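Putative endonuclease/exonuclease/phosphatase family protein (Bacteroides thetaiotaomicron, PDB 3MPR) is probably a metal-dependent hydrolase of the endonuclease/exonuclease/phosphatase family, with likely endonuclease and RNA exonuclease activity. Local coordinates at residues A[28-33]-A[246-251]; A[110-113]-A[118-121]; A[132-137]-A[234-239]. One frame throughout, in Å; residues are numbered along the deposited sequence.

Contact 1 of 3, residues A[28-33]-A[246-251]; sequences WGQRYP and DTYRSV. With ACY (acetic acid), chain E.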
ATOM      1  N   TRP A  28     -20.580   2.118  -9.071  1.00 16.48           N
ATOM      2  CA  TRP A  28     -20.222   0.936  -8.297  1.00 14.16           C
ATOM      3  C   TRP A  28     -19.589  -0.152  -9.152  1.00 17.34           C
ATOM      4  O   TRP A  28     -18.553  -0.702  -8.786  1.00 12.28           O
ATOM      5  CB  TRP A  28     -21.449   0.386  -7.560  1.00 12.82           C
ATOM      6  CG  TRP A  28     -21.227  -0.928  -6.841  1.00 12.39           C
ATOM      7  CD1 TRP A  28     -21.790  -2.138  -7.155  1.00 10.16           C
ATOM      8  CD2 TRP A  28     -20.385  -1.160  -5.706  1.00 12.94           C
ATOM      9  NE1 TRP A  28     -21.351  -3.106  -6.278  1.00 10.88           N
ATOM     10  CE2 TRP A  28     -20.495  -2.526  -5.376  1.00 13.36           C
ATOM     11  CE3 TRP A  28     -19.560  -0.342  -4.925  1.00 11.49           C
ATOM     12  CZ2 TRP A  28     -19.801  -3.095  -4.305  1.00 10.22           C
ATOM     13  CZ3 TRP A  28     -18.871  -0.910  -3.866  1.00  6.96           C
ATOM     14  CH2 TRP A  28     -18.993  -2.268  -3.565  1.00  8.26           C
ATOM     15  N   GLY A  29     -20.201  -0.462 -10.295  1.00 15.47           N
ATOM     16  CA  GLY A  29     -19.744  -1.578 -11.101  1.00 11.37           C
ATOM     17  C   GLY A  29     -18.323  -1.421 -11.607  1.00 11.42           C
ATOM     18  O   GLY A  29     -17.592  -2.396 -11.756  1.00 16.27           O
ATOM     19  N   GLN A  30     -17.930  -0.179 -11.856  1.00 10.90           N
ATOM     20  CA  GLN A  30     -16.578   0.141 -12.287  1.00 13.51           C
ATOM     21  C   GLN A  30     -15.591   0.165 -11.106  1.00 16.87           C
ATOM     22  O   GLN A  30     -14.431  -0.225 -11.246  1.00 16.94           O
ATOM     23  CB  GLN A  30     -16.609   1.495 -13.007  1.00 19.48           C
ATOM     24  CG  GLN A  30     -15.263   2.079 -13.368  1.00 21.10           C
ATOM     25  CD  GLN A  30     -15.385   3.332 -14.221  1.00 24.14           C
ATOM     26  OE1 GLN A  30     -15.710   3.253 -15.402  1.00 25.86           O
ATOM     27  NE2 GLN A  30     -15.114   4.494 -13.625  1.00 18.48           N
ATOM     28  N   ARG A  31     -16.072   0.595  -9.942  1.00 11.48           N
ATOM     29  CA  ARG A  31     -15.213   0.864  -8.778  1.00 13.66           C
ATOM     30  C   ARG A  31     -14.867  -0.372  -7.979  1.00 12.49           C
ATOM     31  O   ARG A  31     -13.733  -0.537  -7.537  1.00 10.68           O
ATOM     32  CB  ARG A  31     -15.917   1.806  -7.788  1.00 15.86           C
ATOM     33  CG  ARG A  31     -16.187   3.191  -8.289  1.00 20.77           C
ATOM     34  CD  ARG A  31     -16.586   4.120  -7.150  1.00 13.48           C
ATOM     35  NE  ARG A  31     -17.914   3.881  -6.585  1.00 12.68           N
ATOM     36  CZ  ARG A  31     -18.129   3.302  -5.405  1.00 10.80           C
ATOM     37  NH1 ARG A  31     -17.094   2.868  -4.672  1.00 10.06           N
ATOM     38  NH2 ARG A  31     -19.378   3.157  -4.955  1.00 10.82           N
ATOM     39  N   TYR A  32     -15.862  -1.221  -7.741  1.00 10.75           N
ATOM     40  CA  TYR A  32     -15.693  -2.280  -6.753  1.00  8.05           C
ATOM     41  C   TYR A  32     -14.626  -3.329  -7.076  1.00 11.06           C
ATOM     42  O   TYR A  32     -13.987  -3.852  -6.169  1.00 11.75           O
ATOM     43  CB  TYR A  32     -17.047  -2.899  -6.334  1.00  8.53           C
ATOM     44  CG  TYR A  32     -17.521  -4.114  -7.113  1.00 11.32           C
ATOM     45  CD1 TYR A  32     -16.943  -5.357  -6.925  1.00 14.39           C
ATOM     46  CD2 TYR A  32     -18.584  -4.011  -8.006  1.00 10.02           C
ATOM     47  CE1 TYR A  32     -17.389  -6.473  -7.630  1.00 14.40           C
ATOM     48  CE2 TYR A  32     -19.030  -5.104  -8.714  1.00 15.08           C
ATOM     49  CZ  TYR A  32     -18.439  -6.331  -8.523  1.00 17.81           C
ATOM     50  OH  TYR A  32     -18.905  -7.415  -9.227  1.00 15.35           O
ATOM     51  N   PRO A  33     -14.405  -3.626  -8.368  1.00 11.07           N
ATOM     52  CA  PRO A  33     -13.318  -4.567  -8.634  1.00 10.16           C
ATOM     53  C   PRO A  33     -11.972  -4.008  -8.158  1.00  9.63           C
ATOM     54  O   PRO A  33     -11.129  -4.775  -7.703  1.00  9.14           O
ATOM     55  CB  PRO A  33     -13.349  -4.714 -10.156  1.00 12.55           C
ATOM     56  CG  PRO A  33     -14.806  -4.452 -10.515  1.00 14.55           C
ATOM     57  CD  PRO A  33     -15.182  -3.318  -9.582  1.00 13.56           C
ATOM     58  N   ASP A 246      -4.435   4.932  -3.335  1.00  6.64           N
ATOM     59  CA  ASP A 246      -4.336   4.269  -4.635  1.00  8.80           C
ATOM     60  C   ASP A 246      -5.454   4.785  -5.531  1.00  8.23           C
ATOM     61  O   ASP A 246      -6.581   4.972  -5.066  1.00  7.97           O
ATOM     62  CB  ASP A 246      -4.506   2.747  -4.505  1.00  4.24           C
ATOM     63  CG  ASP A 246      -3.554   2.104  -3.510  1.00 12.72           C
ATOM     64  OD1 ASP A 246      -3.205   2.729  -2.485  1.00 10.84           O
ATOM     65  OD2 ASP A 246      -3.203   0.921  -3.741  1.00 11.08           O
ATOM     66  N   THR A 247      -5.153   5.017  -6.807  1.00 10.04           N
ATOM     67  CA  THR A 247      -6.191   5.410  -7.764  1.00  7.28           C
ATOM     68  C   THR A 247      -6.138   4.579  -9.040  1.00  6.99           C
ATOM     69  O   THR A 247      -5.066   4.125  -9.464  1.00  9.11           O
ATOM     70  CB  THR A 247      -6.055   6.905  -8.182  1.00  5.24           C
ATOM     71  OG1 THR A 247      -4.694   7.177  -8.531  1.00 10.23           O
ATOM     72  CG2 THR A 247      -6.471   7.830  -7.057  1.00  4.64           C
ATOM     73  N   TYR A 248      -7.298   4.400  -9.660  1.00  7.44           N
ATOM     74  CA  TYR A 248      -7.364   3.770 -10.968  1.00  7.30           C
ATOM     75  C   TYR A 248      -7.591   4.849 -12.032  1.00  6.85           C
ATOM     76  O   TYR A 248      -7.525   6.044 -11.728  1.00 11.43           O
ATOM     77  CB  TYR A 248      -8.434   2.659 -10.999  1.00  7.04           C
ATOM     78  CG  TYR A 248      -9.894   3.109 -10.971  1.00  8.11           C
ATOM     79  CD1 TYR A 248     -10.650   3.109 -12.131  1.00 11.46           C
ATOM     80  CD2 TYR A 248     -10.521   3.478  -9.787  1.00  8.46           C
ATOM     81  CE1 TYR A 248     -11.979   3.485 -12.128  1.00 11.49           C
ATOM     82  CE2 TYR A 248     -11.874   3.861  -9.769  1.00  9.97           C
ATOM     83  CZ  TYR A 248     -12.590   3.857 -10.955  1.00 10.13           C
ATOM     84  OH  TYR A 248     -13.915   4.236 -10.999  1.00 12.72           O
ATOM     85  N   ARG A 249      -7.824   4.443 -13.277  1.00  8.41           N
ATOM     86  CA  ARG A 249      -7.983   5.423 -14.351  1.00 10.44           C
ATOM     87  C   ARG A 249      -9.182   5.064 -15.194  1.00 11.31           C
ATOM     88  O   ARG A 249      -9.482   3.886 -15.378  1.00 10.40           O
ATOM     89  CB  ARG A 249      -6.748   5.475 -15.254  1.00 11.39           C
ATOM     90  CG  ARG A 249      -5.437   5.865 -14.551  1.00 10.73           C
ATOM     91  CD  ARG A 249      -5.335   7.362 -14.207  1.00  9.15           C
ATOM     92  NE  ARG A 249      -4.036   7.631 -13.587  1.00 11.94           N
ATOM     93  CZ  ARG A 249      -3.788   7.493 -12.289  1.00 10.27           C
ATOM     94  NH1 ARG A 249      -4.770   7.134 -11.465  1.00  6.96           N
ATOM     95  NH2 ARG A 249      -2.565   7.726 -11.813  1.00  7.64           N
ATOM     96  N   SER A 250      -9.845   6.083 -15.733  1.00 12.07           N
ATOM     97  CA  SER A 250     -10.926   5.858 -16.683  1.00 14.56           C
ATOM     98  C   SER A 250     -10.718   6.746 -17.897  1.00 13.61           C
ATOM     99  O   SER A 250      -9.987   7.734 -17.839  1.00 11.87           O
ATOM    100  CB  SER A 250     -12.280   6.155 -16.036  1.00 12.64           C
ATOM    101  OG  SER A 250     -12.367   7.532 -15.717  1.00 14.11           O
ATOM    102  N   VAL A 251     -11.345   6.380 -19.007  1.00 14.62           N
ATOM    103  CA  VAL A 251     -11.276   7.203 -20.206  1.00 19.25           C
ATOM    104  C   VAL A 251     -12.156   8.432 -20.036  1.00 20.38           C
ATOM    105  O   VAL A 251     -13.315   8.325 -19.635  1.00 20.03           O
ATOM    106  CB  VAL A 251     -11.721   6.426 -21.453  1.00 23.08           C
ATOM    107  CG1 VAL A 251     -11.755   7.350 -22.672  1.00 23.21           C
ATOM    108  CG2 VAL A 251     -10.784   5.256 -21.695  1.00 23.50           C
TER
HETATM  109  C   ACY E1310      -7.304   0.630 -14.052  1.00 34.07           C
HETATM  110  O   ACY E1310      -8.473   0.341 -13.692  1.00 41.69           O
HETATM  111  OXT ACY E1310      -6.746   1.747 -13.872  1.00 15.97           O
HETATM  112  CH3 ACY E1310      -6.533  -0.461 -14.729  1.00 33.45           C
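Q30 and Y248 join the start of helix 28-41 to strand 248-251, whose short axes pass 10.3 Å apart and run nearly antiparallel, at 150°. Only side chains bridge this gap. The chain of Q30 leaves the helix with CG opposite the backbone N (chi1 172°) and stays extended, which carries its amide to the phenol of Y248. There Q30 NE2 donates to Y248 OH at 2.9 Å. The bond is fairly straight, 163° at the hydrogen, and the phenol oxygen lies close to the amide plane. Q30 NE2 also sits at the edge of the Y248 ring, with amide and ring planes steeply inclined. R31 CG packs against the phenol oxygen, 3.7 Å from Y248 OH. The guanidinium of R31 leads away and is held by backbone carbonyls, among them those of P277, L14 and R15. Next to Y248 in the strand, R249 N donates to OXT of a bound acetic acid molecule at 3.0 Å, probably from the crystallisation liquor. The strand itself pairs with strand 272-275 in a two-stranded antiparallel sheet. The chemistry implies a small, directional link: one amide-phenol bond, backed by the aliphatic parts of Q30 and R31, ties this small sheet to the helix.

Contact 2 of 3, residues A[110-113]-A[118-121]; sequences PSKG and LPRI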
ATOM      1  N   PRO A 110     -34.793  -1.388  14.875  1.00 14.13           N
ATOM      2  CA  PRO A 110     -34.424  -0.391  13.866  1.00 15.85           C
ATOM      3  C   PRO A 110     -35.107   0.918  14.223  1.00 21.40           C
ATOM      4  O   PRO A 110     -36.335   0.996  14.207  1.00 25.89           O
ATOM      5  CB  PRO A 110     -35.023  -0.966  12.581  1.00 17.78           C
ATOM      6  CG  PRO A 110     -35.083  -2.447  12.833  1.00 18.91           C
ATOM      7  CD  PRO A 110     -35.437  -2.567  14.276  1.00 18.84           C
ATOM      8  N   SER A 111     -34.318   1.927  14.558  1.00 17.11           N
ATOM      9  CA  SER A 111     -34.851   3.170  15.091  1.00 20.09           C
ATOM     10  C   SER A 111     -33.834   4.284  14.958  1.00 23.17           C
ATOM     11  O   SER A 111     -32.630   4.031  14.951  1.00 23.00           O
ATOM     12  CB  SER A 111     -35.186   2.996  16.566  1.00 22.27           C
ATOM     13  OG  SER A 111     -34.117   2.355  17.239  1.00 18.53           O
ATOM     14  N   LYS A 112     -34.325   5.518  14.861  1.00 22.43           N
ATOM     15  CA  LYS A 112     -33.460   6.690  14.915  1.00 23.78           C
ATOM     16  C   LYS A 112     -33.144   6.969  16.371  1.00 23.16           C
ATOM     17  O   LYS A 112     -33.965   6.717  17.252  1.00 22.77           O
ATOM     18  CB  LYS A 112     -34.153   7.913  14.303  1.00 28.16           C
ATOM     19  CG  LYS A 112     -34.561   7.729  12.856  1.00 37.45           C
ATOM     20  CD  LYS A 112     -35.431   8.876  12.358  1.00 44.80           C
ATOM     21  CE  LYS A 112     -35.937   8.591  10.948  1.00 50.87           C
ATOM     22  NZ  LYS A 112     -36.796   9.687  10.419  1.00 55.37           N
ATOM     23  N   GLY A 113     -31.963   7.504  16.633  1.00 13.47           N
ATOM     24  CA  GLY A 113     -31.590   7.793  18.007  1.00 13.94           C
ATOM     25  C   GLY A 113     -31.503   9.278  18.286  1.00 19.32           C
ATOM     26  O   GLY A 113     -31.031  10.049  17.446  1.00 19.78           O
ATOM     27  N   LEU A 118     -31.413   9.645  10.376  1.00 19.70           N
ATOM     28  CA  LEU A 118     -31.540   8.291   9.845  1.00 16.96           C
ATOM     29  C   LEU A 118     -31.215   7.243  10.909  1.00 16.10           C
ATOM     30  O   LEU A 118     -30.437   7.510  11.823  1.00 15.65           O
ATOM     31  CB  LEU A 118     -30.625   8.106   8.630  1.00 25.91           C
ATOM     32  CG  LEU A 118     -31.157   8.476   7.238  1.00 32.69           C
ATOM     33  CD1 LEU A 118     -31.943   9.762   7.257  1.00 39.27           C
ATOM     34  CD2 LEU A 118     -30.014   8.567   6.234  1.00 31.46           C
ATOM     35  N   PRO A 119     -31.812   6.047  10.800  1.00 17.13           N
ATOM     36  CA  PRO A 119     -31.364   4.972  11.695  1.00 15.17           C
ATOM     37  C   PRO A 119     -29.922   4.626  11.373  1.00 13.89           C
ATOM     38  O   PRO A 119     -29.504   4.725  10.221  1.00 15.18           O
ATOM     39  CB  PRO A 119     -32.273   3.797  11.331  1.00 15.54           C
ATOM     40  CG  PRO A 119     -32.693   4.086   9.901  1.00 22.97           C
ATOM     41  CD  PRO A 119     -32.838   5.586   9.845  1.00 24.86           C
ATOM     42  N   ARG A 120     -29.165   4.242  12.387  1.00 11.88           N
ATOM     43  CA  ARG A 120     -27.735   3.979  12.226  1.00 12.15           C
ATOM     44  C   ARG A 120     -27.430   2.708  12.993  1.00 11.37           C
ATOM     45  O   ARG A 120     -27.901   2.526  14.113  1.00 15.01           O
ATOM     46  CB  ARG A 120     -26.915   5.143  12.781  1.00 13.30           C
ATOM     47  CG  ARG A 120     -27.270   6.494  12.167  1.00 16.32           C
ATOM     48  CD  ARG A 120     -26.797   6.599  10.724  1.00 13.61           C
ATOM     49  NE  ARG A 120     -27.092   7.907  10.148  1.00 15.19           N
ATOM     50  CZ  ARG A 120     -26.536   8.385   9.036  1.00 18.85           C
ATOM     51  NH1 ARG A 120     -25.652   7.659   8.364  1.00 14.47           N
ATOM     52  NH2 ARG A 120     -26.867   9.595   8.593  1.00 21.51           N
ATOM     53  N   ILE A 121     -26.651   1.823  12.392  1.00 13.84           N
ATOM     54  CA  ILE A 121     -26.443   0.509  12.969  1.00 13.90           C
ATOM     55  C   ILE A 121     -24.965   0.273  13.253  1.00 15.91           C
ATOM     56  O   ILE A 121     -24.096   0.730  12.506  1.00 14.03           O
ATOM     57  CB  ILE A 121     -27.023  -0.597  12.042  1.00 10.91           C
ATOM     58  CG1 ILE A 121     -27.208  -1.919  12.800  1.00 13.05           C
ATOM     59  CG2 ILE A 121     -26.147  -0.795  10.793  1.00 12.25           C
ATOM     60  CD1 ILE A 121     -27.841  -3.026  11.962  1.00 13.69           C
TER
HETATM   61  O   HOH W   1     -30.094   4.691  15.074  1.00 13.16           O
HETATM   62  O   HOH W   2     -30.085   7.299  14.409  1.00 16.67           O
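K112 lies alongside P119 where two parts of the same loop, between strands 93-102 and 121-129, come together. K112 CA and P119 CA are 4.2 Å apart. From CB the lysine chain turns so that CG stands opposite its own carbonyl carbon (chi1 -59°). This brings K112 CG over the peptide link between L118 and P119, 3.8 Å from P119 N. The same K112 CG lies 4.1 Å from P119 CD, a methylene against the proline ring. Beyond CG the chain runs extended through CD and CE, and these atoms meet nothing of 118-121. NZ at the tip likewise makes no contact with that segment. The other touch comes from the backbone: S111 O approaches P119 CB at 3.6 Å.

Two waters do the polar work. Water 1 donates to S111 O and accepts from R120 N at 2.9 Å. Water 2 accepts from G113 N and donates to L118 O at 2.6 Å. S111 OG has hydrogen bonds with V109 O, S104 OG and T106 OG1. The side chain of R120 turns elsewhere and forms a salt bridge with D144, which also accepts from L118 N. The chemistry implies that water bridges and light packing on proline hold the two arms of the loop together, while R120 is fixed separately by D144.

Contact 3 of 3, residues A[132-137]-A[234-239]; sequences TGFEFL and PSFHVK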
ATOM      1  N   THR A 132      -3.562 -18.465  16.928  1.00 14.61           N
ATOM      2  CA  THR A 132      -3.112 -18.220  18.296  1.00 17.20           C
ATOM      3  C   THR A 132      -4.201 -18.414  19.338  1.00 15.75           C
ATOM      4  O   THR A 132      -3.912 -18.489  20.536  1.00 12.36           O
ATOM      5  CB  THR A 132      -2.563 -16.793  18.465  1.00 17.32           C
ATOM      6  OG1 THR A 132      -3.625 -15.848  18.272  1.00 13.03           O
ATOM      7  CG2 THR A 132      -1.454 -16.520  17.467  1.00 17.56           C
ATOM      8  N   GLY A 133      -5.451 -18.461  18.895  1.00 16.30           N
ATOM      9  CA  GLY A 133      -6.564 -18.543  19.824  1.00 14.04           C
ATOM     10  C   GLY A 133      -6.972 -17.203  20.420  1.00 14.69           C
ATOM     11  O   GLY A 133      -7.924 -17.130  21.209  1.00 10.73           O
ATOM     12  N   PHE A 134      -6.266 -16.138  20.047  1.00 13.39           N
ATOM     13  CA  PHE A 134      -6.570 -14.798  20.563  1.00 14.27           C
ATOM     14  C   PHE A 134      -8.024 -14.426  20.275  1.00 11.69           C
ATOM     15  O   PHE A 134      -8.475 -14.514  19.131  1.00  9.91           O
ATOM     16  CB  PHE A 134      -5.618 -13.763  19.933  1.00 12.38           C
ATOM     17  CG  PHE A 134      -5.958 -12.327  20.264  1.00 13.33           C
ATOM     18  CD1 PHE A 134      -6.113 -11.918  21.578  1.00  9.61           C
ATOM     19  CD2 PHE A 134      -6.087 -11.386  19.258  1.00 14.98           C
ATOM     20  CE1 PHE A 134      -6.426 -10.605  21.887  1.00 14.16           C
ATOM     21  CE2 PHE A 134      -6.381 -10.066  19.567  1.00 12.37           C
ATOM     22  CZ  PHE A 134      -6.550  -9.680  20.873  1.00 11.47           C
ATOM     23  N   GLU A 135      -8.749 -14.006  21.308  1.00 10.83           N
ATOM     24  CA  GLU A 135     -10.132 -13.556  21.143  1.00 12.64           C
ATOM     25  C   GLU A 135     -10.267 -12.041  21.321  1.00 13.99           C
ATOM     26  O   GLU A 135      -9.634 -11.455  22.191  1.00 12.59           O
ATOM     27  CB  GLU A 135     -11.044 -14.285  22.138  1.00 10.18           C
ATOM     28  CG  GLU A 135     -11.124 -15.778  21.870  1.00 10.91           C
ATOM     29  CD  GLU A 135     -12.091 -16.492  22.796  1.00 20.16           C
ATOM     30  OE1 GLU A 135     -13.173 -15.938  23.082  1.00 22.21           O
ATOM     31  OE2 GLU A 135     -11.760 -17.606  23.239  1.00 21.04           O
ATOM     32  N   PHE A 136     -11.106 -11.418  20.498  1.00 11.44           N
ATOM     33  CA  PHE A 136     -11.284  -9.962  20.532  1.00 12.29           C
ATOM     34  C   PHE A 136     -12.652  -9.585  19.968  1.00 11.95           C
ATOM     35  O   PHE A 136     -13.285 -10.381  19.273  1.00 11.03           O
ATOM     36  CB  PHE A 136     -10.171  -9.242  19.739  1.00 13.60           C
ATOM     37  CG  PHE A 136     -10.143  -9.587  18.266  1.00 11.74           C
ATOM     38  CD1 PHE A 136     -10.742  -8.756  17.324  1.00 11.45           C
ATOM     39  CD2 PHE A 136      -9.512 -10.743  17.825  1.00 10.57           C
ATOM     40  CE1 PHE A 136     -10.717  -9.076  15.964  1.00 11.90           C
ATOM     41  CE2 PHE A 136      -9.483 -11.069  16.485  1.00 11.61           C
ATOM     42  CZ  PHE A 136     -10.085 -10.236  15.545  1.00 12.89           C
ATOM     43  N   LEU A 137     -13.110  -8.381  20.292  1.00 10.11           N
ATOM     44  CA  LEU A 137     -14.333  -7.838  19.718  1.00  9.56           C
ATOM     45  C   LEU A 137     -13.965  -6.873  18.603  1.00 10.90           C
ATOM     46  O   LEU A 137     -13.001  -6.122  18.716  1.00  8.62           O
ATOM     47  CB  LEU A 137     -15.141  -7.079  20.772  1.00  7.72           C
ATOM     48  CG  LEU A 137     -15.684  -7.930  21.921  1.00  9.49           C
ATOM     49  CD1 LEU A 137     -16.231  -7.034  23.051  1.00 10.59           C
ATOM     50  CD2 LEU A 137     -16.760  -8.864  21.373  1.00  8.02           C
ATOM     51  N   PRO A 234      -6.418   0.055  24.701  1.00 11.37           N
ATOM     52  CA  PRO A 234      -5.003   0.400  24.894  1.00 12.43           C
ATOM     53  C   PRO A 234      -4.123  -0.841  25.039  1.00 12.31           C
ATOM     54  O   PRO A 234      -2.904  -0.728  24.957  1.00 13.15           O
ATOM     55  CB  PRO A 234      -4.998   1.204  26.204  1.00 17.60           C
ATOM     56  CG  PRO A 234      -6.436   1.539  26.485  1.00 21.34           C
ATOM     57  CD  PRO A 234      -7.275   0.507  25.806  1.00 14.97           C
ATOM     58  N   SER A 235      -4.730  -2.009  25.232  1.00 10.15           N
ATOM     59  CA  SER A 235      -3.966  -3.251  25.334  1.00 11.86           C
ATOM     60  C   SER A 235      -3.351  -3.681  23.999  1.00 11.02           C
ATOM     61  O   SER A 235      -2.388  -4.459  23.972  1.00 11.17           O
ATOM     62  CB  SER A 235      -4.830  -4.372  25.922  1.00 13.48           C
ATOM     63  OG  SER A 235      -6.025  -4.524  25.180  1.00 13.06           O
ATOM     64  N   PHE A 236      -3.892  -3.172  22.889  1.00  9.88           N
ATOM     65  CA  PHE A 236      -3.252  -3.394  21.595  1.00 10.00           C
ATOM     66  C   PHE A 236      -2.041  -2.496  21.428  1.00 11.86           C
ATOM     67  O   PHE A 236      -2.055  -1.336  21.830  1.00 15.21           O
ATOM     68  CB  PHE A 236      -4.192  -3.086  20.420  1.00  8.22           C
ATOM     69  CG  PHE A 236      -5.217  -4.129  20.165  1.00 11.76           C
ATOM     70  CD1 PHE A 236      -4.885  -5.302  19.493  1.00  9.58           C
ATOM     71  CD2 PHE A 236      -6.533  -3.931  20.561  1.00 12.29           C
ATOM     72  CE1 PHE A 236      -5.848  -6.264  19.237  1.00  9.53           C
ATOM     73  CE2 PHE A 236      -7.499  -4.893  20.304  1.00  9.20           C
ATOM     74  CZ  PHE A 236      -7.159  -6.056  19.640  1.00 10.06           C
ATOM     75  N   HIS A 237      -1.001  -3.018  20.804  1.00 10.06           N
ATOM     76  CA  HIS A 237       0.079  -2.149  20.363  1.00 10.47           C
ATOM     77  C   HIS A 237      -0.166  -1.782  18.900  1.00  9.96           C
ATOM     78  O   HIS A 237      -0.334  -2.662  18.057  1.00  9.68           O
ATOM     79  CB  HIS A 237       1.434  -2.823  20.492  1.00 14.35           C
ATOM     80  CG  HIS A 237       2.568  -1.917  20.133  1.00 21.59           C
ATOM     81  ND1 HIS A 237       2.922  -0.833  20.908  1.00 32.33           N
ATOM     82  CD2 HIS A 237       3.395  -1.901  19.062  1.00 21.86           C
ATOM     83  CE1 HIS A 237       3.936  -0.201  20.341  1.00 31.41           C
ATOM     84  NE2 HIS A 237       4.242  -0.831  19.219  1.00 20.73           N
ATOM     85  N   VAL A 238      -0.202  -0.488  18.603  1.00  7.10           N
ATOM     86  CA  VAL A 238      -0.499  -0.046  17.247  1.00  7.88           C
ATOM     87  C   VAL A 238       0.837   0.168  16.527  1.00  8.91           C
ATOM     88  O   VAL A 238       1.568   1.105  16.835  1.00 10.59           O
ATOM     89  CB  VAL A 238      -1.338   1.250  17.227  1.00 13.68           C
ATOM     90  CG1 VAL A 238      -1.638   1.664  15.788  1.00  9.85           C
ATOM     91  CG2 VAL A 238      -2.658   1.059  18.008  1.00 13.85           C
ATOM     92  N   LYS A 239       1.150  -0.723  15.594  1.00  8.20           N
ATOM     93  CA  LYS A 239       2.421  -0.684  14.885  1.00  6.33           C
ATOM     94  C   LYS A 239       2.416   0.383  13.792  1.00 12.04           C
ATOM     95  O   LYS A 239       3.365   1.161  13.662  1.00  8.98           O
ATOM     96  CB  LYS A 239       2.725  -2.048  14.264  1.00  9.18           C
ATOM     97  CG  LYS A 239       2.750  -3.203  15.261  1.00 16.77           C
ATOM     98  CD  LYS A 239       4.084  -3.293  15.993  1.00 28.93           C
ATOM     99  CE  LYS A 239       5.208  -3.697  15.040  1.00 31.23           C
ATOM    100  NZ  LYS A 239       6.503  -3.839  15.748  1.00 30.42           N
TER
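F134 CZ and CE2 meet F236 CE1 and CZ in the buried interface between two sheets. F134 CZ lies 3.9 Å from F236 CE1, and F236 CZ is about as close to the same F134 atom. Relative to the F134 ring, the phenyl of F236 comes in at the edge, near the ring plane. Relative to the F236 ring, the approach of F134 is oblique. The planes stand at 81° and the centroids of the F134 and F236 rings are 5.9 Å apart. F136 joins from the strand: F136 CB lies 4.4 Å from F236 CZ, at the edge of that ring.

The first side-chain torsions bring the rings together. In F134, CG stands opposite the backbone N (chi1 173°), which sends the ring across toward 234-239. In F236, CG lies opposite the carbonyl carbon (chi1 -76°), and the ring extends toward F134 and F136. Just before F134 the chain is set by an ST turn: F134 N donates to T132 OG1 at 3.2 Å. G133 has positive phi in this turn, where a side chain would jam against the preceding carbonyl.

The next shell is largely apolar. F289 of strand 283-289 stacks on F134 and meets F236 edge-to-face. With an alanine in place of F134, F236 CE1 and CZ would probably face a gap and F289 would lose the ring it stacks on. C129 lies against F134 and F136, while L7 packs on F136 and P172 on F236. Strand 135-142 belongs to one mixed sheet and strand 237-243 to the other. Aromatic packing between facing sheets is in keeping with the two-sheet core of the DNase I-like fold.

The three contacts lie in separate parts of the chain. Contact 1 is about 15 Å from contact 2 and about 17 Å from contact 3, measured between nearest atoms; contacts 2 and 3 approach to about 14 Å. R31 of contact 1 and R120 of contact 2 each come within about 7 Å, side chain to side chain, of E51, so both lie near the metal site. Magnesium is seen there in an entry of this protein but is absent from this chain. Contact 3 lies away from this site, across the chain's centre from contact 1, and joins the two sheets. Strands 237-243 and 248-251 are consecutive, linking the sheet core to the small sheet of contact 1.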